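Local atomic coordinates of Lmo0135 protein (Listeria monocytogenes EGD-e, PDB entry 5ISU), a protein that probably binds peptides outside the membrane as the substrate-binding component of an ABC transporter. Residues D71-T76 with P138-A143; L83-G88 with P155-E160; L91-V96 with T131-T136; S280-R285 with Q362-I367. One frame throughout, in Å; residues are numbered along the deposited sequence. Where two conformers were deposited one is given.

Contact 1. Residues D71-T76 with P138-A143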
loop_
_atom_site.group_PDB
_atom_site.type_symbol
_atom_site.label_atom_id
_atom_site.label_comp_id
_atom_site.label_asym_id
_atom_site.label_seq_id
_atom_site.Cartn_x
_atom_site.Cartn_y
_atom_site.Cartn_z
ATOM N N ASP A 71 3.223 19.758 -23.837
ATOM C CA ASP A 71 4.140 20.407 -22.871
ATOM C C ASP A 71 4.079 19.805 -21.436
ATOM O O ASP A 71 4.763 20.289 -20.539
ATOM C CB ASP A 71 3.941 21.937 -22.842
ATOM C CG ASP A 71 2.512 22.359 -22.451
ATOM O OD1 ASP A 71 1.782 21.577 -21.798
ATOM O OD2 ASP A 71 2.127 23.499 -22.793
ATOM N N ASN A 72 3.234 18.785 -21.229
ATOM C CA ASN A 72 3.122 18.077 -19.937
ATOM C C ASN A 72 2.598 18.890 -18.750
ATOM O O ASN A 72 2.761 18.472 -17.597
ATOM C CB ASN A 72 4.474 17.447 -19.562
ATOM C CG ASN A 72 4.989 16.504 -20.629
ATOM O OD1 ASN A 72 6.061 16.716 -21.193
ATOM N ND2 ASN A 72 4.208 15.479 -20.939
ATOM N N LEU A 73 1.951 20.024 -19.027
ATOM C CA LEU A 73 1.394 20.884 -17.976
ATOM C C LEU A 73 -0.120 20.805 -17.866
ATOM O O LEU A 73 -0.657 21.223 -16.854
ATOM C CB LEU A 73 1.784 22.353 -18.207
ATOM C CG LEU A 73 3.265 22.699 -18.171
ATOM C CD1 LEU A 73 3.420 24.192 -18.434
ATOM C CD2 LEU A 73 3.893 22.298 -16.844
ATOM N N THR A 74 -0.806 20.291 -18.890
ATOM C CA THR A 74 -2.266 20.217 -18.873
ATOM C C THR A 74 -2.819 18.785 -19.029
ATOM O O THR A 74 -2.600 18.126 -20.044
ATOM C CB THR A 74 -2.858 21.134 -19.960
ATOM O OG1 THR A 74 -2.360 22.470 -19.780
ATOM C CG2 THR A 74 -4.382 21.165 -19.881
ATOM N N TYR A 75 -3.538 18.327 -18.007
ATOM C CA TYR A 75 -4.160 17.011 -17.984
ATOM C C TYR A 75 -5.671 17.195 -18.109
ATOM O O TYR A 75 -6.290 17.829 -17.273
ATOM C CB TYR A 75 -3.831 16.278 -16.671
ATOM C CG TYR A 75 -2.372 15.875 -16.511
ATOM C CD1 TYR A 75 -1.373 16.822 -16.329
ATOM C CD2 TYR A 75 -2.005 14.538 -16.491
ATOM C CE1 TYR A 75 -0.035 16.444 -16.180
ATOM C CE2 TYR A 75 -0.680 14.151 -16.338
ATOM C CZ TYR A 75 0.305 15.101 -16.178
ATOM O OH TYR A 75 1.619 14.693 -16.023
ATOM N N THR A 76 -6.258 16.618 -19.143
ATOM C CA THR A 76 -7.683 16.718 -19.383
ATOM C C THR A 76 -8.354 15.369 -19.173
ATOM O O THR A 76 -8.018 14.386 -19.847
ATOM C CB THR A 76 -7.943 17.177 -20.822
ATOM O OG1 THR A 76 -7.301 18.433 -21.043
ATOM C CG2 THR A 76 -9.421 17.331 -21.090
ATOM N N PRO A 138 1.599 23.873 -12.480
ATOM C CA PRO A 138 2.519 25.034 -12.541
ATOM C C PRO A 138 3.861 24.683 -13.215
ATOM O O PRO A 138 4.432 25.498 -13.929
ATOM C CB PRO A 138 2.715 25.409 -11.067
ATOM C CG PRO A 138 2.430 24.145 -10.302
ATOM C CD PRO A 138 1.409 23.384 -11.099
ATOM N N THR A 139 4.349 23.470 -12.972
ATOM C CA THR A 139 5.589 22.967 -13.571
ATOM C C THR A 139 5.362 21.513 -13.936
ATOM O O THR A 139 4.330 20.926 -13.572
ATOM C CB THR A 139 6.797 23.125 -12.626
ATOM O OG1 THR A 139 6.401 22.790 -11.293
ATOM C CG2 THR A 139 7.294 24.549 -12.626
ATOM N N VAL A 140 6.303 20.925 -14.668
ATOM C CA VAL A 140 6.151 19.533 -15.090
ATOM C C VAL A 140 6.185 18.596 -13.870
ATOM O O VAL A 140 6.940 18.841 -12.931
ATOM C CB VAL A 140 7.231 19.150 -16.123
ATOM C CG1 VAL A 140 7.097 17.685 -16.523
ATOM C CG2 VAL A 140 7.127 20.051 -17.354
ATOM N N ALA A 141 5.336 17.567 -13.872
ATOM C CA ALA A 141 5.286 16.575 -12.769
ATOM C C ALA A 141 4.671 15.251 -13.262
ATOM O O ALA A 141 3.462 15.037 -13.132
ATOM C CB ALA A 141 4.501 17.123 -11.585
ATOM N N PRO A 142 5.490 14.373 -13.862
ATOM C CA PRO A 142 5.017 13.083 -14.383
ATOM C C PRO A 142 4.225 12.218 -13.394
ATOM O O PRO A 142 3.264 11.568 -13.799
ATOM C CB PRO A 142 6.314 12.373 -14.803
ATOM C CG PRO A 142 7.425 13.205 -14.241
ATOM C CD PRO A 142 6.897 14.590 -14.231
ATOM N N ALA A 143 4.585 12.259 -12.115
ATOM C CA ALA A 143 3.869 11.488 -11.076
ATOM C C ALA A 143 2.428 11.917 -10.909
ATOM O O ALA A 143 1.658 11.220 -10.257
ATOM C CB ALA A 143 4.575 11.616 -9.730
#
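Tyr75 brings its OH to the loop 138-143, 3.4 Å from Ala141 O. Pro142 CA is a little farther from the same OH, at 4.1 Å. Phe144, just past the second segment, packs edge-to-face with the Tyr75 ring. The other contacts run mainly through carbon atoms, Asn72 CB among them. Leu73 CD2 lies over the backbone between Thr139 and Val140, 3.4 Å from Thr139 C. Chi1 (-62°) sets its CG beside the backbone N, and CD2, not the trans CD1, turns to the loop although CB points past it. The same CD2 touches Val140 CG2 at 4.0 Å. Val140 works with both branches: CG2 faces Leu73 and Asp71 O, while CG1 packs on Asn72 CB at 4.0 Å. The turn that presents Asn72 and Leu73 is an Asx turn. Asp71 OD1 accepts from Leu73 N at 3.2 Å, with the donor above the carboxylate plane, and also hydrogen-bonds to Ser69 OG. Val140 and Asn72 both rest on Ala440 as well. The turn joins strands 63-68 and 74-79 of an antiparallel sheet. Leu73 pairs by backbone hydrogen bonding with Leu137, which carries the pairing of strands 74-79 and 132-136 on to the turn. The loop 138-143 leaves the neighbouring strand 132-136 and leads into helix 144-148.

Contact 2. Residues L83-G88 with P155-E160. With EDO (1,2-ethanediol), chain B.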
loop_
_atom_site.group_PDB
_atom_site.type_symbol
_atom_site.label_atom_id
_atom_site.label_comp_id
_atom_site.label_asym_id
_atom_site.label_seq_id
_atom_site.Cartn_x
_atom_site.Cartn_y
_atom_site.Cartn_z
ATOM N N LEU A 83 -23.670 9.697 -15.082
ATOM C CA LEU A 83 -23.280 9.164 -13.778
ATOM C C LEU A 83 -24.102 9.809 -12.672
ATOM O O LEU A 83 -24.464 10.974 -12.770
ATOM C CB LEU A 83 -21.820 9.475 -13.498
ATOM C CG LEU A 83 -20.800 8.871 -14.448
ATOM C CD1 LEU A 83 -19.422 9.411 -14.099
ATOM C CD2 LEU A 83 -20.843 7.339 -14.369
ATOM N N THR A 84 -24.374 9.057 -11.617
ATOM C CA THR A 84 -25.082 9.578 -10.467
ATOM C C THR A 84 -24.481 9.059 -9.177
ATOM O O THR A 84 -23.767 8.051 -9.159
ATOM C CB THR A 84 -26.570 9.198 -10.470
ATOM O OG1 THR A 84 -26.705 7.769 -10.459
ATOM C CG2 THR A 84 -27.292 9.786 -11.689
ATOM N N TRP A 85 -24.764 9.788 -8.106
ATOM C CA TRP A 85 -24.374 9.408 -6.749
ATOM C C TRP A 85 -25.507 8.526 -6.215
ATOM O O TRP A 85 -26.556 8.410 -6.872
ATOM C CB TRP A 85 -24.233 10.642 -5.840
ATOM C CG TRP A 85 -23.144 11.529 -6.209
ATOM C CD1 TRP A 85 -23.237 12.688 -6.916
ATOM C CD2 TRP A 85 -21.752 11.345 -5.908
ATOM N NE1 TRP A 85 -21.994 13.248 -7.065
ATOM C CE2 TRP A 85 -21.061 12.444 -6.457
ATOM C CE3 TRP A 85 -21.029 10.364 -5.222
ATOM C CZ2 TRP A 85 -19.677 12.597 -6.338
ATOM C CZ3 TRP A 85 -19.646 10.510 -5.100
ATOM C CH2 TRP A 85 -18.985 11.634 -5.659
ATOM N N HIS A 86 -25.326 7.946 -5.020
ATOM C CA HIS A 86 -26.334 7.031 -4.439
ATOM C C HIS A 86 -27.698 7.650 -4.122
ATOM O O HIS A 86 -28.696 6.946 -4.069
ATOM C CB HIS A 86 -25.789 6.311 -3.193
ATOM C CG HIS A 86 -24.629 5.419 -3.486
ATOM N ND1 HIS A 86 -23.636 5.149 -2.568
ATOM C CD2 HIS A 86 -24.259 4.803 -4.633
ATOM C CE1 HIS A 86 -22.737 4.359 -3.120
ATOM N NE2 HIS A 86 -23.092 4.132 -4.374
ATOM N N ASP A 87 -27.727 8.963 -3.915
ATOM C CA ASP A 87 -28.969 9.677 -3.629
ATOM C C ASP A 87 -29.638 10.240 -4.895
ATOM O O ASP A 87 -30.600 11.001 -4.791
ATOM C CB ASP A 87 -28.717 10.777 -2.582
ATOM C CG ASP A 87 -27.610 11.735 -2.991
ATOM O OD1 ASP A 87 -27.186 11.693 -4.172
ATOM O OD2 ASP A 87 -27.164 12.539 -2.132
ATOM N N GLY A 88 -29.121 9.887 -6.079
ATOM C CA GLY A 88 -29.729 10.299 -7.345
ATOM C C GLY A 88 -29.207 11.570 -8.001
ATOM O O GLY A 88 -29.540 11.833 -9.160
ATOM N N PRO A 155 -18.932 14.000 -3.044
ATOM C CA PRO A 155 -20.018 14.823 -3.588
ATOM C C PRO A 155 -20.062 16.271 -3.072
ATOM O O PRO A 155 -20.042 16.510 -1.867
ATOM C CB PRO A 155 -21.268 14.047 -3.200
ATOM C CG PRO A 155 -20.880 13.210 -2.042
ATOM C CD PRO A 155 -19.419 12.952 -2.130
ATOM N N LYS A 156 -20.135 17.214 -4.009
ATOM C CA LYS A 156 -20.190 18.631 -3.702
ATOM C C LYS A 156 -21.503 18.966 -2.965
ATOM O O LYS A 156 -21.481 19.612 -1.909
ATOM C CB LYS A 156 -20.043 19.434 -5.005
ATOM C CG LYS A 156 -20.113 20.961 -4.899
ATOM C CD LYS A 156 -19.888 21.572 -6.281
ATOM C CE LYS A 156 -20.098 23.083 -6.327
ATOM N NZ LYS A 156 -19.121 23.841 -5.497
ATOM N N HIS A 157 -22.634 18.461 -3.470
ATOM C CA HIS A 157 -23.924 18.755 -2.838
ATOM C C HIS A 157 -24.007 18.329 -1.351
ATOM O O HIS A 157 -24.831 18.840 -0.601
ATOM C CB HIS A 157 -25.089 18.158 -3.647
ATOM C CG HIS A 157 -25.228 16.672 -3.517
ATOM N ND1 HIS A 157 -24.481 15.784 -4.259
ATOM C CD2 HIS A 157 -26.049 15.923 -2.742
ATOM C CE1 HIS A 157 -24.815 14.551 -3.925
ATOM N NE2 HIS A 157 -25.775 14.606 -3.019
ATOM N N ILE A 158 -23.138 17.410 -0.942
ATOM C CA ILE A 158 -23.087 16.927 0.442
ATOM C C ILE A 158 -22.093 17.723 1.302
ATOM O O ILE A 158 -22.419 18.120 2.413
ATOM C CB ILE A 158 -22.659 15.433 0.500
ATOM C CG1 ILE A 158 -23.645 14.525 -0.261
ATOM C CG2 ILE A 158 -22.517 14.940 1.938
ATOM C CD1 ILE A 158 -25.070 14.540 0.247
ATOM N N PHE A 159 -20.880 17.931 0.804
ATOM C CA PHE A 159 -19.823 18.603 1.606
ATOM C C PHE A 159 -19.555 20.100 1.368
ATOM O O PHE A 159 -18.766 20.695 2.091
ATOM C CB PHE A 159 -18.527 17.816 1.512
ATOM C CG PHE A 159 -18.631 16.439 2.084
ATOM C CD1 PHE A 159 -18.552 16.244 3.450
ATOM C CD2 PHE A 159 -18.797 15.338 1.255
ATOM C CE1 PHE A 159 -18.638 14.969 3.992
ATOM C CE2 PHE A 159 -18.884 14.067 1.781
ATOM C CZ PHE A 159 -18.805 13.875 3.153
ATOM N N GLU A 160 -20.204 20.706 0.383
ATOM C CA GLU A 160 -20.055 22.135 0.134
ATOM C C GLU A 160 -20.502 22.926 1.384
ATOM O O GLU A 160 -21.602 22.712 1.895
ATOM C CB GLU A 160 -20.911 22.519 -1.069
ATOM C CG GLU A 160 -20.816 23.966 -1.525
ATOM C CD GLU A 160 -21.718 24.238 -2.717
ATOM O OE1 GLU A 160 -22.881 23.771 -2.700
ATOM O OE2 GLU A 160 -21.266 24.926 -3.664
HETATM C C1 EDO B . -15.457 24.841 -4.310
HETATM O O1 EDO B . -14.502 24.451 -3.319
HETATM C C2 EDO B . -14.987 24.359 -5.675
HETATM O O2 EDO B . -16.094 23.846 -6.415
#
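Pro155 lies over one face of the Trp85 indole in a CH-pi contact. Its CB stands 3.8 Å from the centroid of the six-membered ring, 15° off the ring normal. His157 reaches the other end of the indole, its CE1 3.9 Å from Trp85 CD1. The polar link is His157 NE2 to Asp87 OD2, 2.6 Å long and nearly straight at 170°. OD2 uses its syn lone pair and lies in the imidazole plane, so the bond fixes the edge that His157 presents. The His157 CG sits between its backbone N and carbonyl carbon (chi1 74°), which swings the ring toward the loop. Ile158 CD1 packs against the same Asp87 OD2. These groups join a type I beta turn, Trp85 to Gly88, to the start of the short helix 156-159, with Pro155 as its N-cap residue. Ile158 CG1 lies on one face of the imidazole. Farther out, Asp95 holds both sides: OD2 accepts from Trp85 NE1 and OD1 from Lys156 N. Lys156 NZ turns away to a salt bridge with Glu160 OE2 at 3.0 Å and a hydrogen bond to 1,2-ethanediol, probably a crystallisation additive.

Contact 3. Residues L91-V96 with T131-T136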
loop_
_atom_site.group_PDB
_atom_site.type_symbol
_atom_site.label_atom_id
_atom_site.label_comp_id
_atom_site.label_asym_id
_atom_site.label_seq_id
_atom_site.Cartn_x
_atom_site.Cartn_y
_atom_site.Cartn_z
ATOM N N LEU A 91 -23.343 13.076 -11.017
ATOM C CA LEU A 91 -21.913 13.125 -10.696
ATOM C C LEU A 91 -21.272 13.752 -11.935
ATOM O O LEU A 91 -21.351 13.177 -13.030
ATOM C CB LEU A 91 -21.362 11.732 -10.386
ATOM C CG LEU A 91 -19.909 11.622 -9.867
ATOM C CD1 LEU A 91 -19.708 10.276 -9.194
ATOM C CD2 LEU A 91 -18.864 11.847 -10.951
ATOM N N THR A 92 -20.692 14.953 -11.766
ATOM C CA THR A 92 -20.097 15.718 -12.857
ATOM C C THR A 92 -18.709 16.244 -12.504
ATOM O O THR A 92 -18.184 15.981 -11.431
ATOM C CB THR A 92 -20.957 16.963 -13.163
ATOM O OG1 THR A 92 -20.797 17.931 -12.111
ATOM C CG2 THR A 92 -22.456 16.591 -13.326
ATOM N N ALA A 93 -18.135 17.013 -13.419
ATOM C CA ALA A 93 -16.844 17.642 -13.197
ATOM C C ALA A 93 -16.852 18.530 -11.950
ATOM O O ALA A 93 -15.839 18.626 -11.267
ATOM C CB ALA A 93 -16.452 18.474 -14.408
ATOM N N ASP A 94 -17.985 19.174 -11.655
ATOM C CA ASP A 94 -18.070 20.035 -10.467
ATOM C C ASP A 94 -17.703 19.292 -9.175
ATOM O O ASP A 94 -17.195 19.902 -8.242
ATOM C CB ASP A 94 -19.462 20.658 -10.336
ATOM C CG ASP A 94 -19.742 21.731 -11.385
ATOM O OD1 ASP A 94 -18.850 22.071 -12.182
ATOM O OD2 ASP A 94 -20.876 22.251 -11.397
ATOM N N ASP A 95 -17.977 17.982 -9.122
ATOM C CA ASP A 95 -17.621 17.163 -7.963
ATOM C C ASP A 95 -16.099 16.940 -7.933
ATOM O O ASP A 95 -15.467 17.006 -6.873
ATOM C CB ASP A 95 -18.351 15.827 -8.010
ATOM C CG ASP A 95 -19.842 15.974 -7.833
ATOM O OD1 ASP A 95 -20.256 16.507 -6.776
ATOM O OD2 ASP A 95 -20.594 15.511 -8.728
ATOM N N VAL A 96 -15.513 16.699 -9.103
ATOM C CA VAL A 96 -14.068 16.512 -9.207
ATOM C C VAL A 96 -13.369 17.794 -8.777
ATOM O O VAL A 96 -12.473 17.752 -7.955
ATOM C CB VAL A 96 -13.639 16.127 -10.637
ATOM C CG1 VAL A 96 -12.123 15.980 -10.722
ATOM C CG2 VAL A 96 -14.339 14.832 -11.069
ATOM N N THR A 131 -18.976 17.068 -18.146
ATOM C CA THR A 131 -18.175 15.850 -18.315
ATOM C C THR A 131 -16.694 16.100 -18.667
ATOM O O THR A 131 -16.046 15.218 -19.222
ATOM C CB THR A 131 -18.793 14.905 -19.382
ATOM O OG1 THR A 131 -18.676 15.475 -20.689
ATOM C CG2 THR A 131 -20.253 14.642 -19.080
ATOM N N THR A 132 -16.150 17.264 -18.316
ATOM C CA THR A 132 -14.753 17.583 -18.644
ATOM C C THR A 132 -14.046 18.364 -17.539
ATOM O O THR A 132 -14.438 19.476 -17.212
ATOM C CB THR A 132 -14.650 18.396 -19.963
ATOM O OG1 THR A 132 -15.274 17.680 -21.039
ATOM C CG2 THR A 132 -13.167 18.697 -20.335
ATOM N N VAL A 133 -12.985 17.782 -16.998
ATOM C CA VAL A 133 -12.160 18.401 -15.959
ATOM C C VAL A 133 -10.793 18.695 -16.576
ATOM O O VAL A 133 -10.214 17.820 -17.230
ATOM C CB VAL A 133 -11.929 17.438 -14.774
ATOM C CG1 VAL A 133 -11.271 18.161 -13.617
ATOM C CG2 VAL A 133 -13.238 16.822 -14.306
ATOM N N LYS A 134 -10.287 19.917 -16.387
ATOM C CA LYS A 134 -8.974 20.319 -16.919
ATOM C C LYS A 134 -8.072 20.698 -15.752
ATOM O O LYS A 134 -8.415 21.595 -14.974
ATOM C CB LYS A 134 -9.097 21.528 -17.845
ATOM C CG LYS A 134 -7.784 21.936 -18.498
ATOM C CD LYS A 134 -7.709 23.420 -18.827
ATOM C CE LYS A 134 -8.715 23.846 -19.874
ATOM N NZ LYS A 134 -8.620 25.310 -20.133
ATOM N N PHE A 135 -6.934 20.011 -15.629
ATOM C CA PHE A 135 -5.951 20.301 -14.597
ATOM C C PHE A 135 -4.788 21.013 -15.273
ATOM O O PHE A 135 -4.311 20.563 -16.315
ATOM C CB PHE A 135 -5.356 19.026 -13.976
ATOM C CG PHE A 135 -6.328 18.167 -13.205
ATOM C CD1 PHE A 135 -7.026 17.155 -13.836
ATOM C CD2 PHE A 135 -6.471 18.320 -11.838
ATOM C CE1 PHE A 135 -7.886 16.326 -13.127
ATOM C CE2 PHE A 135 -7.331 17.505 -11.116
ATOM C CZ PHE A 135 -8.044 16.505 -11.761
ATOM N N THR A 136 -4.329 22.099 -14.670
ATOM C CA THR A 136 -3.206 22.860 -15.191
ATOM C C THR A 136 -2.133 22.933 -14.106
ATOM O O THR A 136 -2.333 23.566 -13.067
ATOM C CB THR A 136 -3.642 24.262 -15.642
ATOM O OG1 THR A 136 -4.539 24.815 -14.672
ATOM C CG2 THR A 136 -4.368 24.191 -16.983
#
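Ala93 and Val96 pack on Val133, bringing the first turn of helix 93-104 against strand 132-136 of an antiparallel sheet. This is helix-on-sheet packing, and all of the touching residues are buried. Ala93 CB meets Val133 CG2 at 3.6 Å. Val96, one helical turn on, meets the same valine with CG1, which lies 3.7 Å from Val133 CG1. The two valine side chains cross at a slant. Both methyls of Val133 are used: CG2 meets Ala93 CB and also Val96, while CG1, anti to the backbone N, meets Val96 CG1. Phe135 adds the tip of its ring, with CZ 4.2 Å from Val96 CG1. Phe135 also packs edge-to-face with Phe144. Val125 of the adjacent strand 121-129 lies against both Val133 and Phe135. One backbone oxygen takes part in the packing: Thr132 O lies 3.6 Å from Ala93 CB.

The polar contacts belong to the helix start. Thr92 and Asp95 form a capping box, which satisfies backbone N-H groups at this end. Thr92 OG1 accepts from Asp94 N at 3.1 Å, in a bent bond of 135°. In return, Thr92 N donates to Asp95 OD2 at 3.1 Å and 162°, meeting that oxygen on its anti side, 17° out of the carboxylate plane.

Contact 4. Residues S280-R285 with Q362-I367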
loop_
_atom_site.group_PDB
_atom_site.type_symbol
_atom_site.label_atom_id
_atom_site.label_comp_id
_atom_site.label_asym_id
_atom_site.label_seq_id
_atom_site.Cartn_x
_atom_site.Cartn_y
_atom_site.Cartn_z
ATOM N N SER A 280 24.565 -8.384 4.613
ATOM C CA SER A 280 23.717 -8.731 3.482
ATOM C C SER A 280 24.210 -10.079 2.934
ATOM O O SER A 280 23.422 -11.029 2.733
ATOM C CB SER A 280 23.776 -7.644 2.396
ATOM O OG SER A 280 23.397 -6.391 2.925
ATOM N N TYR A 281 25.507 -10.155 2.687
ATOM C CA TYR A 281 26.137 -11.391 2.206
ATOM C C TYR A 281 25.963 -12.595 3.129
ATOM O O TYR A 281 26.129 -13.725 2.695
ATOM C CB TYR A 281 27.642 -11.195 1.987
ATOM C CG TYR A 281 28.028 -10.531 0.690
ATOM C CD1 TYR A 281 27.821 -11.181 -0.526
ATOM C CD2 TYR A 281 28.705 -9.310 0.676
ATOM C CE1 TYR A 281 28.207 -10.598 -1.726
ATOM C CE2 TYR A 281 29.113 -8.731 -0.520
ATOM C CZ TYR A 281 28.858 -9.380 -1.714
ATOM O OH TYR A 281 29.249 -8.803 -2.893
ATOM N N ALA A 282 25.681 -12.365 4.406
ATOM C CA ALA A 282 25.477 -13.477 5.331
ATOM C C ALA A 282 24.101 -14.141 5.167
ATOM O O ALA A 282 23.871 -15.220 5.713
ATOM C CB ALA A 282 25.645 -12.996 6.769
ATOM N N LEU A 283 23.214 -13.512 4.395
ATOM C CA LEU A 283 21.837 -13.969 4.269
ATOM C C LEU A 283 21.480 -14.597 2.929
ATOM O O LEU A 283 22.143 -14.349 1.924
ATOM C CB LEU A 283 20.910 -12.772 4.505
ATOM C CG LEU A 283 21.150 -11.946 5.775
ATOM C CD1 LEU A 283 20.262 -10.714 5.798
ATOM C CD2 LEU A 283 20.926 -12.781 7.026
ATOM N N ASP A 284 20.418 -15.410 2.948
ATOM C CA ASP A 284 19.865 -16.069 1.743
ATOM C C ASP A 284 18.351 -15.946 1.737
ATOM O O ASP A 284 17.659 -16.508 2.592
ATOM C CB ASP A 284 20.251 -17.538 1.637
ATOM C CG ASP A 284 19.557 -18.237 0.469
ATOM O OD1 ASP A 284 18.338 -18.508 0.549
ATOM O OD2 ASP A 284 20.231 -18.514 -0.539
ATOM N N ARG A 285 17.846 -15.260 0.730
ATOM C CA ARG A 285 16.424 -14.992 0.614
ATOM C C ARG A 285 15.472 -16.185 0.610
ATOM O O ARG A 285 14.460 -16.121 1.288
ATOM C CB ARG A 285 16.173 -14.116 -0.611
ATOM C CG ARG A 285 16.681 -12.704 -0.396
ATOM C CD ARG A 285 16.523 -11.835 -1.611
ATOM N NE ARG A 285 16.953 -10.467 -1.305
ATOM C CZ ARG A 285 18.206 -10.003 -1.431
ATOM N NH1 ARG A 285 18.482 -8.739 -1.120
ATOM N NH2 ARG A 285 19.191 -10.782 -1.862
ATOM N N GLN A 362 21.052 -16.144 13.820
ATOM C CA GLN A 362 21.727 -17.378 13.439
ATOM C C GLN A 362 22.824 -17.093 12.412
ATOM O O GLN A 362 23.970 -17.508 12.596
ATOM C CB GLN A 362 20.697 -18.334 12.825
ATOM C CG GLN A 362 21.195 -19.728 12.459
ATOM C CD GLN A 362 20.263 -20.427 11.473
ATOM O OE1 GLN A 362 20.027 -19.934 10.361
ATOM N NE2 GLN A 362 19.757 -21.584 11.856
ATOM N N GLN A 363 22.475 -16.353 11.346
ATOM C CA GLN A 363 23.424 -16.074 10.264
ATOM C C GLN A 363 24.522 -15.138 10.663
ATOM O O GLN A 363 25.642 -15.277 10.186
ATOM C CB GLN A 363 22.721 -15.553 9.000
ATOM C CG GLN A 363 21.805 -16.590 8.345
ATOM C CD GLN A 363 22.514 -17.905 8.023
ATOM O OE1 GLN A 363 22.079 -18.974 8.452
ATOM N NE2 GLN A 363 23.635 -17.823 7.316
ATOM N N TYR A 364 24.212 -14.167 11.513
ATOM C CA TYR A 364 25.243 -13.245 11.971
ATOM C C TYR A 364 26.188 -13.938 12.947
ATOM O O TYR A 364 27.390 -13.675 12.919
ATOM C CB TYR A 364 24.667 -11.926 12.509
ATOM C CG TYR A 364 23.863 -11.133 11.476
ATOM C CD1 TYR A 364 24.144 -11.214 10.103
ATOM C CD2 TYR A 364 22.893 -10.229 11.877
ATOM C CE1 TYR A 364 23.424 -10.479 9.173
ATOM C CE2 TYR A 364 22.180 -9.475 10.945
ATOM C CZ TYR A 364 22.450 -9.607 9.601
ATOM O OH TYR A 364 21.747 -8.861 8.686
ATOM N N LYS A 365 25.668 -14.840 13.780
ATOM C CA LYS A 365 26.546 -15.616 14.659
ATOM C C LYS A 365 27.663 -16.269 13.854
ATOM O O LYS A 365 28.831 -16.184 14.235
ATOM C CB LYS A 365 25.799 -16.718 15.421
ATOM C CG LYS A 365 25.135 -16.286 16.717
ATOM C CD LYS A 365 24.670 -17.500 17.520
ATOM C CE LYS A 365 24.053 -17.086 18.851
ATOM N NZ LYS A 365 23.623 -18.254 19.672
ATOM N N GLU A 366 27.297 -16.881 12.727
ATOM C CA GLU A 366 28.255 -17.593 11.879
ATOM C C GLU A 366 29.341 -16.699 11.244
ATOM O O GLU A 366 30.387 -17.207 10.833
ATOM C CB GLU A 366 27.525 -18.414 10.812
ATOM C CG GLU A 366 28.413 -19.466 10.153
ATOM C CD GLU A 366 27.671 -20.368 9.189
ATOM O OE1 GLU A 366 28.296 -21.326 8.676
ATOM O OE2 GLU A 366 26.471 -20.132 8.940
ATOM N N ILE A 367 29.107 -15.387 11.159
ATOM C CA ILE A 367 30.146 -14.471 10.632
ATOM C C ILE A 367 30.833 -13.682 11.764
ATOM O O ILE A 367 31.453 -12.652 11.516
ATOM C CB ILE A 367 29.637 -13.503 9.513
ATOM C CG1 ILE A 367 28.607 -12.489 10.035
ATOM C CG2 ILE A 367 29.072 -14.301 8.352
ATOM C CD1 ILE A 367 28.369 -11.321 9.091
#
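Ala282 packs into the last turns of helix 351-365 in a buried contact, mostly apolar with one hydrogen bond. It lies in the short link between helices 273-281 and 285-292. Ala282 CB sits 4.0 Å from Ile367 CD1 and equally near Ile367 CG2, resting against both branches. The same methyl reaches Tyr364 at the ring edge, near its plane, 4.1 Å from CD1. Leu283 sends its two methyls to different partners. CD2 packs on Gln363 CB at 3.8 Å and lies obliquely to the Tyr364 ring. CD1 meets Tyr364 OH at 3.7 Å. That hydroxyl is hydrogen-bonded to Leu279 O, which ties the phenol to the end of helix 273-281. The contact is a junction between helix ends, with the connection to helix 285-292 packed against the end of helix 351-365. Gln363 NE2 donates to Ala282 O, 3.1 Å away with an N-H...O angle of 154°. The amide nitrogen meets the carbonyl almost head-on, and the oxygen is tilted 18° out of the Gln363 amide plane. A bend at chi2 (-55°) turns the amide back and puts NE2 on this oxygen. Gln363 CB and CG also lie close to it. Gln322 NE2 gives the same carbonyl a weak second bond. Tyr463 of strand 462-475 packs against Leu283, and Ala327 of helix 324-334 lies against Ile367.

How the contacts relate
From the N terminus, residues 71-76 open contact 1, 83-88 open contact 2 and 91-96 open contact 3. Contact 3 closes first, at 131-136, within the spans of both others. Contact 1 closes next at 138-143 and contact 2 at 155-160, so contacts 1 and 2 cross. Contacts 1 and 3 meet through the neighbouring strands 74-79 and 132-136. Contacts 2 and 3 meet through the backbone pair Leu83 and Leu91, and Asp95 also reaches Lys156. Together they join this sheet to helices 93-104 and 156-159. Contact 4 follows separately, joining helix ends on the opposite side of the chain's centre from contacts 2 and 3, its centre about 46 Å from that of contact 1.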